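Local coordinates for phosphoacetylglucosamine mutase (Aspergillus lentulus, PDB 5O9X), which probably interconverts N-acetylglucosamine 6-phosphate and N-acetylglucosamine 1-phosphate, a step on the route to UDP-N-acetylglucosamine, at residues 51-56 and 87-92; 79-84 and 166-171; 199-204 and 417-422; 330-335 and 373-378; 339-344 and 516-521. The protein carries 1 engineered substitution. All coordinates share one frame; numbering follows the deposited sequence.

Interaction 1 of 5, residues 51-56 and 87-92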
# COMPACT_ATOMS: atom_id res chain seq x y z
N THR A 51 10.76 -9.04 -18.15
CA THR A 51 11.48 -10.21 -18.77
C THR A 51 12.95 -10.24 -18.24
O THR A 51 13.43 -11.27 -17.75
CB THR A 51 11.51 -10.12 -20.32
OG1 THR A 51 10.19 -10.19 -20.86
CG2 THR A 51 12.32 -11.32 -20.93
N LEU A 52 13.63 -9.09 -18.29
CA LEU A 52 14.99 -8.99 -17.81
C LEU A 52 15.11 -9.31 -16.34
O LEU A 52 16.10 -9.96 -15.91
CB LEU A 52 15.59 -7.60 -18.08
CG LEU A 52 15.79 -7.27 -19.58
CD1 LEU A 52 16.49 -5.93 -19.72
CD2 LEU A 52 16.61 -8.34 -20.35
N ARG A 53 14.11 -8.89 -15.54
CA ARG A 53 14.17 -9.11 -14.11
C ARG A 53 14.07 -10.57 -13.83
O ARG A 53 14.83 -11.11 -13.00
CB ARG A 53 13.06 -8.32 -13.31
CG ARG A 53 13.13 -8.50 -11.79
CD ARG A 53 14.42 -7.93 -11.24
NE ARG A 53 14.45 -7.90 -9.80
CZ ARG A 53 15.54 -7.86 -9.07
NH1 ARG A 53 16.76 -7.95 -9.66
NH2 ARG A 53 15.41 -7.76 -7.76
N SER A 54 13.12 -11.21 -14.49
CA SER A 54 12.88 -12.62 -14.24
C SER A 54 14.13 -13.42 -14.62
O SER A 54 14.57 -14.28 -13.83
CB SER A 54 11.71 -13.10 -15.09
OG SER A 54 11.48 -14.46 -14.82
N LYS A 55 14.65 -13.16 -15.84
CA LYS A 55 15.92 -13.80 -16.32
C LYS A 55 17.09 -13.63 -15.33
O LYS A 55 17.73 -14.65 -14.95
CB LYS A 55 16.26 -13.31 -17.75
CG LYS A 55 15.40 -13.90 -18.85
CD LYS A 55 15.84 -13.30 -20.20
CE LYS A 55 14.97 -13.70 -21.36
NZ LYS A 55 15.21 -15.11 -21.83
N LYS A 56 17.29 -12.40 -14.82
CA LYS A 56 18.34 -12.11 -13.83
C LYS A 56 18.15 -12.93 -12.57
O LYS A 56 19.15 -13.35 -11.97
CB LYS A 56 18.43 -10.62 -13.45
CG LYS A 56 19.58 -10.24 -12.52
CD LYS A 56 20.98 -10.57 -13.11
CE LYS A 56 22.10 -9.97 -12.25
NZ LYS A 56 23.42 -10.33 -12.85
N MET A 87 8.12 -4.90 -3.46
CA MET A 87 8.28 -3.97 -4.55
C MET A 87 9.60 -4.18 -5.25
O MET A 87 10.64 -4.43 -4.60
CB MET A 87 8.25 -2.53 -4.07
CG MET A 87 6.93 -2.12 -3.39
SD MET A 87 5.59 -2.24 -4.57
CE MET A 87 5.91 -0.63 -5.34
N LEU A 88 9.55 -4.03 -6.56
CA LEU A 88 10.73 -4.11 -7.43
C LEU A 88 11.89 -3.42 -6.75
O LEU A 88 11.80 -2.24 -6.37
CB LEU A 88 10.45 -3.43 -8.81
CG LEU A 88 11.70 -3.20 -9.69
CD1 LEU A 88 12.19 -4.59 -10.15
CD2 LEU A 88 11.42 -2.26 -10.87
N GLU A 89 12.99 -4.16 -6.60
CA GLU A 89 14.24 -3.63 -6.00
C GLU A 89 14.56 -2.18 -6.48
O GLU A 89 14.58 -1.90 -7.70
CB GLU A 89 15.38 -4.55 -6.45
CG GLU A 89 16.74 -4.26 -5.83
CD GLU A 89 17.69 -5.41 -6.10
OE1 GLU A 89 18.30 -5.45 -7.19
OE2 GLU A 89 17.77 -6.30 -5.22
N ALA A 90 14.86 -1.27 -5.56
CA ALA A 90 15.08 0.17 -5.93
C ALA A 90 16.03 0.49 -7.12
O ALA A 90 15.74 1.36 -7.94
CB ALA A 90 15.50 0.94 -4.71
N GLU A 91 17.15 -0.24 -7.25
CA GLU A 91 18.17 0.00 -8.30
C GLU A 91 17.57 -0.21 -9.72
O GLU A 91 17.99 0.36 -10.74
CB GLU A 91 19.36 -0.93 -7.99
CG GLU A 91 20.49 -1.00 -9.03
CD GLU A 91 21.77 -0.21 -8.66
OE1 GLU A 91 21.97 0.12 -7.46
OE2 GLU A 91 22.60 0.08 -9.57
N TRP A 92 16.54 -1.05 -9.78
CA TRP A 92 15.90 -1.39 -11.01
C TRP A 92 14.85 -0.37 -11.45
O TRP A 92 14.44 -0.38 -12.61
CB TRP A 92 15.28 -2.78 -10.87
CG TRP A 92 16.28 -3.92 -11.08
CD1 TRP A 92 17.35 -4.31 -10.26
CD2 TRP A 92 16.27 -4.84 -12.17
NE1 TRP A 92 18.03 -5.39 -10.85
CE2 TRP A 92 17.38 -5.75 -11.99
CE3 TRP A 92 15.46 -4.98 -13.31
CZ2 TRP A 92 17.64 -6.80 -12.88
CZ3 TRP A 92 15.74 -6.02 -14.19
CH2 TRP A 92 16.82 -6.90 -13.98
O HOH W 1 19.31 -7.99 -8.07
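A cation-pi contact between Arg-53 and Trp-92 joins the C-terminal end of helix 40-56 to the segment that runs into helix 91-101. The arginine lies over one face of the indole. Its CD sits 3.5 Å from the centroid of the Trp-92 six-membered ring, and its CZ is 4.0 Å from the centroid of the Trp-92 five-membered ring. The guanidinium is inclined by 48° to the indole, so the two flat groups do not stack in parallel. A bend at chi2 (64°) carries the chain across the ring. The Arg-53 NH2 to Glu-89 OE1 salt bridge is long, 3.7 Å, but a water accepts from Arg-53 NH1 and donates to Glu-89 OE1. The stronger partner of Arg-53 lies outside, in a salt bridge from NE to Asp-82 OD1. Leu-52 O meets the indole edge, with Trp-92 CH2 3.7 Å away. A helix flanking the sheet is thus joined to the loop leading into helix 91-101, as in the alpha/beta/alpha domain I of the phosphohexomutases.

Interaction 2 of 5, residues 79-84 and 166-171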
# COMPACT_ATOMS: atom_id res chain seq x y z
N LYS A 79 2.77 -1.28 -11.77
CA LYS A 79 3.66 -1.69 -10.66
C LYS A 79 4.39 -3.04 -10.81
O LYS A 79 3.72 -4.08 -11.04
CB LYS A 79 2.80 -1.86 -9.43
CG LYS A 79 3.64 -1.54 -8.23
CD LYS A 79 2.84 -1.53 -6.96
CE LYS A 79 2.65 -2.94 -6.47
NZ LYS A 79 2.01 -2.82 -5.14
N LEU A 80 5.72 -3.05 -10.66
CA LEU A 80 6.45 -4.34 -10.66
C LEU A 80 6.56 -5.04 -9.26
O LEU A 80 6.74 -4.40 -8.23
CB LEU A 80 7.78 -4.22 -11.35
CG LEU A 80 7.50 -3.93 -12.83
CD1 LEU A 80 8.01 -2.53 -13.20
CD2 LEU A 80 8.16 -5.04 -13.63
N VAL A 81 6.47 -6.36 -9.27
CA VAL A 81 6.48 -7.19 -8.06
C VAL A 81 7.63 -8.21 -8.18
O VAL A 81 7.64 -9.02 -9.07
CB VAL A 81 5.14 -7.96 -7.82
CG1 VAL A 81 5.18 -8.70 -6.45
CG2 VAL A 81 3.97 -6.98 -7.84
N ASP A 82 8.55 -8.18 -7.21
CA ASP A 82 9.73 -9.08 -7.19
C ASP A 82 9.30 -10.43 -6.58
O ASP A 82 8.18 -10.56 -6.00
CB ASP A 82 10.88 -8.44 -6.40
CG ASP A 82 11.96 -7.81 -7.29
OD1 ASP A 82 12.03 -8.07 -8.48
OD2 ASP A 82 12.82 -7.04 -6.78
N PRO A 83 10.20 -11.44 -6.62
CA PRO A 83 9.71 -12.80 -6.41
C PRO A 83 9.05 -13.10 -5.07
O PRO A 83 8.24 -14.02 -5.04
CB PRO A 83 11.01 -13.65 -6.55
CG PRO A 83 11.73 -12.88 -7.66
CD PRO A 83 11.63 -11.47 -7.08
N MET A 84 9.41 -12.39 -4.00
CA MET A 84 8.86 -12.73 -2.67
C MET A 84 7.70 -11.80 -2.30
O MET A 84 7.24 -11.76 -1.16
CB MET A 84 9.98 -12.83 -1.59
CG MET A 84 10.90 -14.07 -1.79
SD MET A 84 9.94 -15.64 -1.78
CE MET A 84 9.54 -15.78 -0.03
N GLN A 166 -3.76 -9.46 -3.90
CA GLN A 166 -3.92 -10.83 -4.55
C GLN A 166 -2.79 -11.13 -5.52
O GLN A 166 -2.25 -12.27 -5.50
CB GLN A 166 -5.25 -11.00 -5.24
CG GLN A 166 -6.35 -11.22 -4.22
CD GLN A 166 -7.72 -11.30 -4.90
OE1 GLN A 166 -7.97 -10.67 -5.99
NE2 GLN A 166 -8.61 -12.08 -4.29
N LEU A 167 -2.45 -10.16 -6.38
CA LEU A 167 -1.35 -10.36 -7.32
C LEU A 167 0.00 -10.61 -6.55
O LEU A 167 0.73 -11.55 -6.87
CB LEU A 167 -1.31 -9.20 -8.40
CG LEU A 167 -0.14 -9.62 -9.26
CD1 LEU A 167 -0.34 -10.69 -10.33
CD2 LEU A 167 0.80 -8.50 -9.60
N HIS A 168 0.37 -9.75 -5.56
CA HIS A 168 1.59 -10.03 -4.75
C HIS A 168 1.59 -11.44 -4.10
O HIS A 168 2.64 -12.16 -4.04
CB HIS A 168 1.62 -9.01 -3.61
CG HIS A 168 2.16 -7.68 -4.00
ND1 HIS A 168 1.45 -6.79 -4.77
CD2 HIS A 168 3.36 -7.09 -3.74
CE1 HIS A 168 2.15 -5.67 -4.90
NE2 HIS A 168 3.33 -5.85 -4.32
N TYR A 169 0.44 -11.83 -3.57
CA TYR A 169 0.22 -13.19 -3.01
C TYR A 169 0.52 -14.29 -4.04
O TYR A 169 1.24 -15.24 -3.73
CB TYR A 169 -1.23 -13.34 -2.42
CG TYR A 169 -1.64 -14.75 -2.20
CD1 TYR A 169 -1.41 -15.38 -0.91
CD2 TYR A 169 -2.20 -15.51 -3.23
CE1 TYR A 169 -1.79 -16.71 -0.70
CE2 TYR A 169 -2.55 -16.85 -3.01
CZ TYR A 169 -2.33 -17.44 -1.76
OH TYR A 169 -2.68 -18.79 -1.56
N VAL A 170 -0.00 -14.14 -5.27
CA VAL A 170 0.18 -15.12 -6.36
C VAL A 170 1.68 -15.26 -6.72
O VAL A 170 2.16 -16.38 -6.89
CB VAL A 170 -0.62 -14.77 -7.64
CG1 VAL A 170 -0.24 -15.67 -8.83
CG2 VAL A 170 -2.11 -14.94 -7.37
N VAL A 171 2.37 -14.14 -6.87
CA VAL A 171 3.83 -14.11 -7.15
C VAL A 171 4.62 -14.93 -6.07
O VAL A 171 5.35 -15.85 -6.44
CB VAL A 171 4.40 -12.67 -7.23
CG1 VAL A 171 5.95 -12.76 -7.43
CG2 VAL A 171 3.73 -11.93 -8.45
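Val-81, on strand 75-81, presses both its methyls against one face of the His-168 imidazole, and this is the dense part of the contact with helix 164-176. CG2 lies 3.8 Å from the centroid of the His-168 ring and 17° off its normal, shifted toward the rim, while Val-81 CG1 reaches His-168 CD2 at 3.6 Å. With CG1 anti to the backbone N (chi1 -174°), both branches lie over the same face of the imidazole and touch different helix residues beyond it: CG2 meets Leu-167 CD2 at 3.9 Å and CG1 meets Val-171 CG2 at 4.1 Å. Further along, the fit slackens. Pro-83 and Met-84 turn their CB atoms away from the helix, Met-84 is partly exposed, and the backbone does the touching instead: Val-171 CG1 rests against Asp-82 O at 3.4 Å and against the carbonyl oxygen of Pro-83. At the other end Lys-79, bent at chi3, approaches the imidazole edge, though the detailed placement of its amino end is doubtful. The Lys-79 side chain is about 6 Å from the bound glucose 1,6-bisphosphate. The ring's rotation is fixed from within the helix, where His-168 ND1 is hydrogen-bonded to Thr-164 O. That carbonyl oxygen can only accept, so ND1 carries a hydrogen, while the Val-81 methyls cover one face of the ring with hydrocarbon.

Interaction 3 of 5, residues 199-204 and 417-422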
# COMPACT_ATOMS: atom_id res chain seq x y z
N PHE A 199 -7.78 -16.51 9.83
CA PHE A 199 -8.80 -15.78 10.63
C PHE A 199 -9.54 -16.69 11.58
O PHE A 199 -9.78 -16.34 12.77
CB PHE A 199 -9.80 -15.10 9.72
CG PHE A 199 -10.74 -14.15 10.44
CD1 PHE A 199 -10.26 -13.01 11.12
CD2 PHE A 199 -12.13 -14.40 10.41
CE1 PHE A 199 -11.22 -12.14 11.75
CE2 PHE A 199 -13.07 -13.52 10.99
CZ PHE A 199 -12.59 -12.38 11.67
N LYS A 200 -9.96 -17.86 11.08
CA LYS A 200 -10.54 -18.89 12.01
C LYS A 200 -9.66 -19.16 13.24
O LYS A 200 -10.15 -19.14 14.37
CB LYS A 200 -10.85 -20.21 11.25
CG LYS A 200 -11.66 -21.20 12.10
CD LYS A 200 -11.88 -22.51 11.34
CE LYS A 200 -12.74 -23.51 12.14
NZ LYS A 200 -14.16 -23.26 11.82
N ARG A 201 -8.37 -19.41 13.04
CA ARG A 201 -7.46 -19.69 14.14
C ARG A 201 -7.30 -18.46 15.05
O ARG A 201 -7.36 -18.58 16.26
CB ARG A 201 -6.05 -20.05 13.65
CG ARG A 201 -5.92 -21.53 13.20
CD ARG A 201 -4.69 -21.68 12.31
NE ARG A 201 -3.45 -21.56 13.10
CZ ARG A 201 -2.28 -21.14 12.59
NH1 ARG A 201 -2.22 -20.72 11.31
NH2 ARG A 201 -1.16 -21.11 13.34
N VAL A 202 -7.04 -17.29 14.47
CA VAL A 202 -6.91 -16.09 15.31
C VAL A 202 -8.19 -15.85 16.11
O VAL A 202 -8.08 -15.36 17.22
CB VAL A 202 -6.48 -14.78 14.59
CG1 VAL A 202 -5.27 -14.94 13.69
CG2 VAL A 202 -7.58 -14.16 13.81
N MET A 203 -9.37 -16.21 15.60
CA MET A 203 -10.61 -15.89 16.27
C MET A 203 -10.98 -16.91 17.38
O MET A 203 -12.03 -16.76 17.98
CB MET A 203 -11.80 -15.72 15.33
CG MET A 203 -11.68 -14.44 14.42
SD MET A 203 -11.76 -12.97 15.51
CE MET A 203 -13.47 -12.93 16.07
N ARG A 204 -10.20 -17.97 17.56
CA ARG A 204 -10.63 -19.08 18.48
C ARG A 204 -10.98 -18.45 19.86
O ARG A 204 -10.16 -17.72 20.46
CB ARG A 204 -9.57 -20.17 18.63
CG ARG A 204 -9.97 -21.26 19.66
CD ARG A 204 -8.76 -22.04 20.21
NE ARG A 204 -7.90 -22.52 19.12
CZ ARG A 204 -8.13 -23.62 18.40
NH1 ARG A 204 -9.20 -24.39 18.64
NH2 ARG A 204 -7.29 -23.93 17.41
N LEU A 417 -1.70 -15.03 13.84
CA LEU A 417 -1.54 -13.65 13.35
C LEU A 417 -0.44 -13.61 12.26
O LEU A 417 -0.58 -12.93 11.25
CB LEU A 417 -1.24 -12.78 14.59
CG LEU A 417 -1.12 -11.27 14.55
CD1 LEU A 417 -1.73 -10.69 15.83
CD2 LEU A 417 0.38 -11.06 14.53
N THR A 418 0.64 -14.37 12.44
CA THR A 418 1.69 -14.37 11.47
C THR A 418 1.20 -15.04 10.20
O THR A 418 1.75 -14.76 9.14
CB THR A 418 3.01 -15.10 11.94
OG1 THR A 418 2.75 -16.50 12.14
CG2 THR A 418 3.63 -14.48 13.25
N ASP A 419 0.21 -15.94 10.26
CA ASP A 419 -0.34 -16.45 8.96
C ASP A 419 -1.43 -15.58 8.35
O ASP A 419 -1.74 -15.67 7.15
CB ASP A 419 -0.92 -17.86 9.12
CG ASP A 419 0.17 -18.88 9.30
OD1 ASP A 419 1.22 -18.79 8.60
OD2 ASP A 419 -0.02 -19.69 10.19
N LEU A 420 -2.05 -14.76 9.19
CA LEU A 420 -3.12 -13.88 8.72
C LEU A 420 -2.46 -12.65 8.02
O LEU A 420 -2.96 -12.20 6.97
CB LEU A 420 -4.01 -13.43 9.87
CG LEU A 420 -5.17 -12.44 9.56
CD1 LEU A 420 -6.30 -13.14 8.77
CD2 LEU A 420 -5.83 -11.80 10.78
N ILE A 421 -1.35 -12.16 8.58
CA ILE A 421 -0.83 -10.84 8.17
C ILE A 421 -0.03 -10.97 6.92
O ILE A 421 0.97 -11.69 6.90
CB ILE A 421 -0.24 -10.00 9.35
CG1 ILE A 421 -1.42 -9.50 10.13
CG2 ILE A 421 0.46 -8.74 8.88
CD1 ILE A 421 -2.53 -8.99 9.18
N ASN A 422 -0.51 -10.28 5.86
CA ASN A 422 0.11 -10.37 4.58
C ASN A 422 1.50 -9.74 4.69
O ASN A 422 1.67 -8.56 4.95
CB ASN A 422 -0.77 -9.74 3.49
CG ASN A 422 -0.39 -10.19 2.07
OD1 ASN A 422 0.81 -10.26 1.73
ND2 ASN A 422 -1.44 -10.48 1.22
O HOH W 2 1.53 -20.72 12.16
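Phe-199 begins the contact with its backbone and CB, not its ring: Phe-199 N is 3.8 Å from Leu-420 CD1, and Phe-199 CB is 4.1 Å from the same methyl. The phenyl turns elsewhere, with CG of Met-203, one helical turn on, centred over one of its faces. Arg-201 follows with the charged part of the interface. Its NH1 donates to Asp-419 OD2 at 2.7 Å in a nearly straight bond (171°). The oxygen lies in the guanidinium plane but is met on its anti side, and the guanidinium and carboxylate planes are 48° apart. NH1 makes the one direct bond; Arg-201 NH2 reaches that same OD2 through a water, which accepts from NH2 and donates to the oxygen. Val-202 closes the walk on the apolar side, with CG1 3.6 Å from Leu-417 N and CG2 4.2 Å from Leu-420 CD2. Leu-420, its CG anti to the backbone N (chi1 178°), thereby sends one methyl to Phe-199 and the other to Val-202. Helix 188-202, of the domain II family region, thus packs on helix 405-420 of domain III. Helix 428-442 touches Phe-199 through Leu-433 and Val-202 through Ala-437, while Leu-417 meets Phe-389 on strand 385-389.

Interaction 4 of 5, residues 330-335 and 373-378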
# COMPACT_ATOMS: atom_id res chain seq x y z
N LEU A 330 10.64 -10.55 21.59
CA LEU A 330 9.94 -9.93 20.46
C LEU A 330 9.89 -8.39 20.62
O LEU A 330 8.83 -7.81 20.84
CB LEU A 330 8.53 -10.49 20.26
CG LEU A 330 8.24 -11.93 19.84
CD1 LEU A 330 6.72 -12.11 19.88
CD2 LEU A 330 8.75 -12.24 18.44
N LYS A 331 11.04 -7.76 20.46
CA LYS A 331 11.12 -6.28 20.40
C LYS A 331 10.31 -5.69 19.17
O LYS A 331 10.61 -5.92 17.97
CB LYS A 331 12.59 -5.77 20.44
CG LYS A 331 13.52 -6.22 21.61
CD LYS A 331 12.82 -6.40 22.95
CE LYS A 331 13.04 -5.23 23.91
NZ LYS A 331 12.15 -5.37 25.10
N ILE A 332 9.28 -4.93 19.51
CA ILE A 332 8.44 -4.31 18.50
C ILE A 332 8.95 -2.90 18.18
O ILE A 332 9.27 -2.13 19.08
CB ILE A 332 6.96 -4.23 19.01
CG1 ILE A 332 6.46 -5.62 19.38
CG2 ILE A 332 6.02 -3.59 17.97
CD1 ILE A 332 5.22 -5.53 20.25
N GLY A 333 8.91 -2.53 16.92
CA GLY A 333 9.13 -1.14 16.58
C GLY A 333 8.02 -0.72 15.61
O GLY A 333 7.45 -1.56 14.86
N VAL A 334 7.72 0.60 15.61
CA VAL A 334 6.71 1.15 14.68
C VAL A 334 7.34 2.12 13.66
O VAL A 334 7.97 3.13 14.03
CB VAL A 334 5.57 1.84 15.43
CG1 VAL A 334 4.45 2.32 14.43
CG2 VAL A 334 5.02 0.90 16.57
N VAL A 335 7.12 1.85 12.37
CA VAL A 335 7.64 2.72 11.31
C VAL A 335 6.48 3.60 10.86
O VAL A 335 5.38 3.08 10.64
CB VAL A 335 8.15 1.87 10.15
CG1 VAL A 335 8.70 2.75 9.02
CG2 VAL A 335 9.33 1.00 10.70
N PHE A 373 13.53 -4.55 13.11
CA PHE A 373 12.86 -4.99 14.34
C PHE A 373 12.58 -6.49 14.24
O PHE A 373 12.52 -7.01 13.13
CB PHE A 373 11.55 -4.18 14.51
CG PHE A 373 11.82 -2.71 14.64
CD1 PHE A 373 12.43 -2.23 15.78
CD2 PHE A 373 11.47 -1.81 13.61
CE1 PHE A 373 12.73 -0.86 15.91
CE2 PHE A 373 11.76 -0.43 13.75
CZ PHE A 373 12.38 0.05 14.89
N ASP A 374 12.38 -7.15 15.39
CA ASP A 374 11.84 -8.53 15.43
C ASP A 374 10.43 -8.49 14.85
O ASP A 374 10.06 -9.28 13.98
CB ASP A 374 11.78 -9.07 16.91
CG ASP A 374 13.18 -9.11 17.65
OD1 ASP A 374 14.19 -9.45 17.02
OD2 ASP A 374 13.24 -8.82 18.89
N VAL A 375 9.62 -7.55 15.35
CA VAL A 375 8.24 -7.33 14.83
C VAL A 375 8.20 -5.85 14.29
O VAL A 375 8.35 -4.93 15.08
CB VAL A 375 7.21 -7.52 15.98
CG1 VAL A 375 5.81 -7.31 15.47
CG2 VAL A 375 7.35 -8.95 16.63
N GLY A 376 8.05 -5.65 12.99
CA GLY A 376 8.12 -4.25 12.52
C GLY A 376 6.67 -3.87 12.08
O GLY A 376 6.13 -4.40 11.07
N VAL A 377 6.03 -2.99 12.84
CA VAL A 377 4.65 -2.64 12.49
C VAL A 377 4.83 -1.41 11.58
O VAL A 377 5.46 -0.43 11.99
CB VAL A 377 3.84 -2.26 13.72
CG1 VAL A 377 2.42 -1.77 13.31
CG2 VAL A 377 3.73 -3.48 14.64
N TYR A 378 4.30 -1.45 10.35
CA TYR A 378 4.40 -0.22 9.55
C TYR A 378 3.13 0.14 8.77
O TYR A 378 2.64 -0.66 8.00
CB TYR A 378 5.62 -0.26 8.63
CG TYR A 378 5.70 -1.41 7.65
CD1 TYR A 378 5.35 -1.24 6.26
CD2 TYR A 378 6.16 -2.63 8.08
CE1 TYR A 378 5.47 -2.35 5.38
CE2 TYR A 378 6.26 -3.72 7.22
CZ TYR A 378 5.98 -3.56 5.90
OH TYR A 378 6.16 -4.70 5.18
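Phe-373 lays its ring over Gly-333, whose CA stands 3.5 Å from the centroid of the Phe-373 ring and only 8° off its normal. The first torsion, CG opposite the carbonyl carbon (chi1 -62°), swings the phenyl there, and with no side chain on the glycine the ring can settle directly on the backbone of the strand. Its edge then faces Val-335, where Phe-373 CE2 is 4.2 Å from Val-335 CG2. Below this lid two parallel strands pair in regular alternation. Val-375 N donates to Lys-331 O, Gly-333 N to Val-375 O (3.1 Å), Val-377 N to Gly-333 O (2.9 Å) and Val-335 N to Val-377 O (2.8 Å). Just before the strands, Asp-374 OD2 accepts from Lys-331 N at 2.9 Å through its anti lone pair. One face of the pair is apolar and branched: Ile-332 CG1 lies 4.0 Å from Val-375 CB, with Val-377 and Val-334 on the same side. Tyr-378 and Val-335 share the other face. Parallel neighbours in a mixed sheet with helices on both faces are the alpha/beta architecture of domain III: helix 306-324 covers the Ile-332 face and helix 363-370 the Val-335 face. Within the sheet, strand 332-337 bonds on to 356-359, and strand 375-379 to the antiparallel strand 385-389.

Interaction 5 of 5, residues 339-344 and 516-521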
# COMPACT_ATOMS: atom_id res chain seq x y z
N TYR A 339 3.42 12.04 7.53
CA TYR A 339 1.99 12.30 7.47
C TYR A 339 1.31 11.76 8.74
O TYR A 339 0.09 12.02 8.93
CB TYR A 339 1.36 11.57 6.25
CG TYR A 339 1.75 12.28 4.96
CD1 TYR A 339 1.16 13.51 4.65
CD2 TYR A 339 2.80 11.82 4.18
CE1 TYR A 339 1.51 14.21 3.53
CE2 TYR A 339 3.16 12.52 3.02
CZ TYR A 339 2.54 13.74 2.75
OH TYR A 339 2.93 14.49 1.66
N ALA A 340 2.02 10.96 9.57
CA ALA A 340 1.41 10.46 10.79
C ALA A 340 1.04 11.61 11.74
O ALA A 340 1.83 12.56 11.93
CB ALA A 340 2.32 9.48 11.54
N ASN A 341 -0.14 11.54 12.31
CA ASN A 341 -0.53 12.57 13.28
C ASN A 341 0.45 12.58 14.47
O ASN A 341 0.84 11.51 14.99
CB ASN A 341 -1.92 12.25 13.80
CG ASN A 341 -2.54 13.42 14.48
OD1 ASN A 341 -2.25 13.67 15.66
ND2 ASN A 341 -3.33 14.18 13.74
N GLY A 342 0.88 13.78 14.89
CA GLY A 342 1.87 13.87 16.01
C GLY A 342 1.37 13.17 17.24
O GLY A 342 2.17 12.73 18.00
N SER A 343 0.06 13.14 17.48
CA SER A 343 -0.44 12.44 18.66
C SER A 343 -0.17 10.91 18.63
O SER A 343 0.01 10.28 19.73
CB SER A 343 -1.92 12.66 18.86
OG SER A 343 -2.15 14.03 19.19
N SER A 344 -0.12 10.32 17.43
CA SER A 344 0.10 8.87 17.30
C SER A 344 1.57 8.58 17.62
O SER A 344 1.87 7.61 18.32
CB SER A 344 -0.25 8.34 15.86
OG SER A 344 0.66 8.84 14.89
N TYR A 516 0.77 19.24 4.32
CA TYR A 516 0.14 18.70 5.52
C TYR A 516 0.36 19.71 6.64
O TYR A 516 1.44 20.31 6.75
CB TYR A 516 0.88 17.37 5.84
CG TYR A 516 0.44 16.81 7.21
CD1 TYR A 516 -0.76 16.10 7.31
CD2 TYR A 516 1.16 17.13 8.42
CE1 TYR A 516 -1.22 15.59 8.58
CE2 TYR A 516 0.69 16.63 9.69
CZ TYR A 516 -0.50 15.88 9.74
OH TYR A 516 -1.01 15.40 10.98
N ALA A 517 -0.66 19.90 7.50
CA ALA A 517 -0.46 20.71 8.68
C ALA A 517 -1.24 20.05 9.82
O ALA A 517 -2.32 19.55 9.59
CB ALA A 517 -0.88 22.17 8.47
N GLU A 518 -0.70 20.11 11.01
CA GLU A 518 -1.42 19.80 12.23
C GLU A 518 -1.17 20.95 13.26
O GLU A 518 -0.14 21.65 13.19
CB GLU A 518 -1.02 18.43 12.77
CG GLU A 518 0.47 18.34 13.16
CD GLU A 518 0.90 16.95 13.63
OE1 GLU A 518 0.24 15.95 13.18
OE2 GLU A 518 1.94 16.86 14.36
N ALA A 519 -2.12 21.15 14.16
CA ALA A 519 -1.88 22.02 15.31
C ALA A 519 -2.83 21.60 16.44
O ALA A 519 -3.63 20.67 16.23
CB ALA A 519 -2.10 23.49 14.90
N ALA A 520 -2.86 22.33 17.56
CA ALA A 520 -3.68 21.90 18.70
C ALA A 520 -5.15 22.14 18.53
O ALA A 520 -5.96 21.51 19.20
CB ALA A 520 -3.17 22.61 19.97
N SER A 521 -5.53 23.04 17.62
CA SER A 521 -6.92 23.39 17.45
C SER A 521 -7.26 23.43 15.95
O SER A 521 -6.34 23.58 15.10
CB SER A 521 -7.25 24.77 18.13
OG SER A 521 -6.72 25.84 17.33
O HOH W 3 -3.78 13.58 11.13
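Glu-518 OE1 accepts two hydrogen bonds, from Gly-342 N at 2.8 Å (161°) and from Tyr-516 OH at 2.6 Å. The amide comes from the syn side of the oxygen and the hydroxyl from the anti side, each somewhat out of the carboxylate plane. Glu-518 CG sits between the backbone N and the carbonyl carbon (chi1 62°), and the rest of the chain extends straight toward the start of helix 342-350. OE2 makes a salt bridge with Arg-501, so both oxygens of the carboxylate are held. Gly-342 opens that helix, and Asn-341 is its N-cap: Asn-341 OD1 accepts from Ser-343 N at 3.0 Å. The helix start would probably stabilise the negative charge of Glu-518. In the fold this joins domain III to strand 513-518 of the C-terminal domain. Asn-341 ND2 donates to Leu-456 O and also to a water 2.7 Å from Asn-341 ND2, which in turn donates weakly to Tyr-516 OH. Tyr-339 and Tyr-516 run antiparallel alongside one another, with Tyr-339 CE1 4.0 Å from Tyr-516 CB. Tyr-339 OH is hydrogen-bonded to Arg-505 NH1, and the Tyr-339 side chain is about 5 Å from the bound glucose 1,6-bisphosphate.

In the fold
Interactions 1 and 2 share domain I. Their centres are about 12 Å apart, their segments alternate along the chain, and they touch where Asp-82 OD1 bridges to Arg-53 NE and OD2 probably accepts from Glu-89 N. Interaction 3 comes later and ties domain II to domain III; interaction 4 lies between its two segments in sequence, in the domain III sheet, about 18 Å from it centre to centre. Interaction 5 takes over close to where strand 332-337 of interaction 4 ends and reaches the C-terminal domain. Lys-79 of interaction 2 and Tyr-339 of interaction 5 both approach the bound bisphosphate, so two separate domains each bring a side chain near the same ligand.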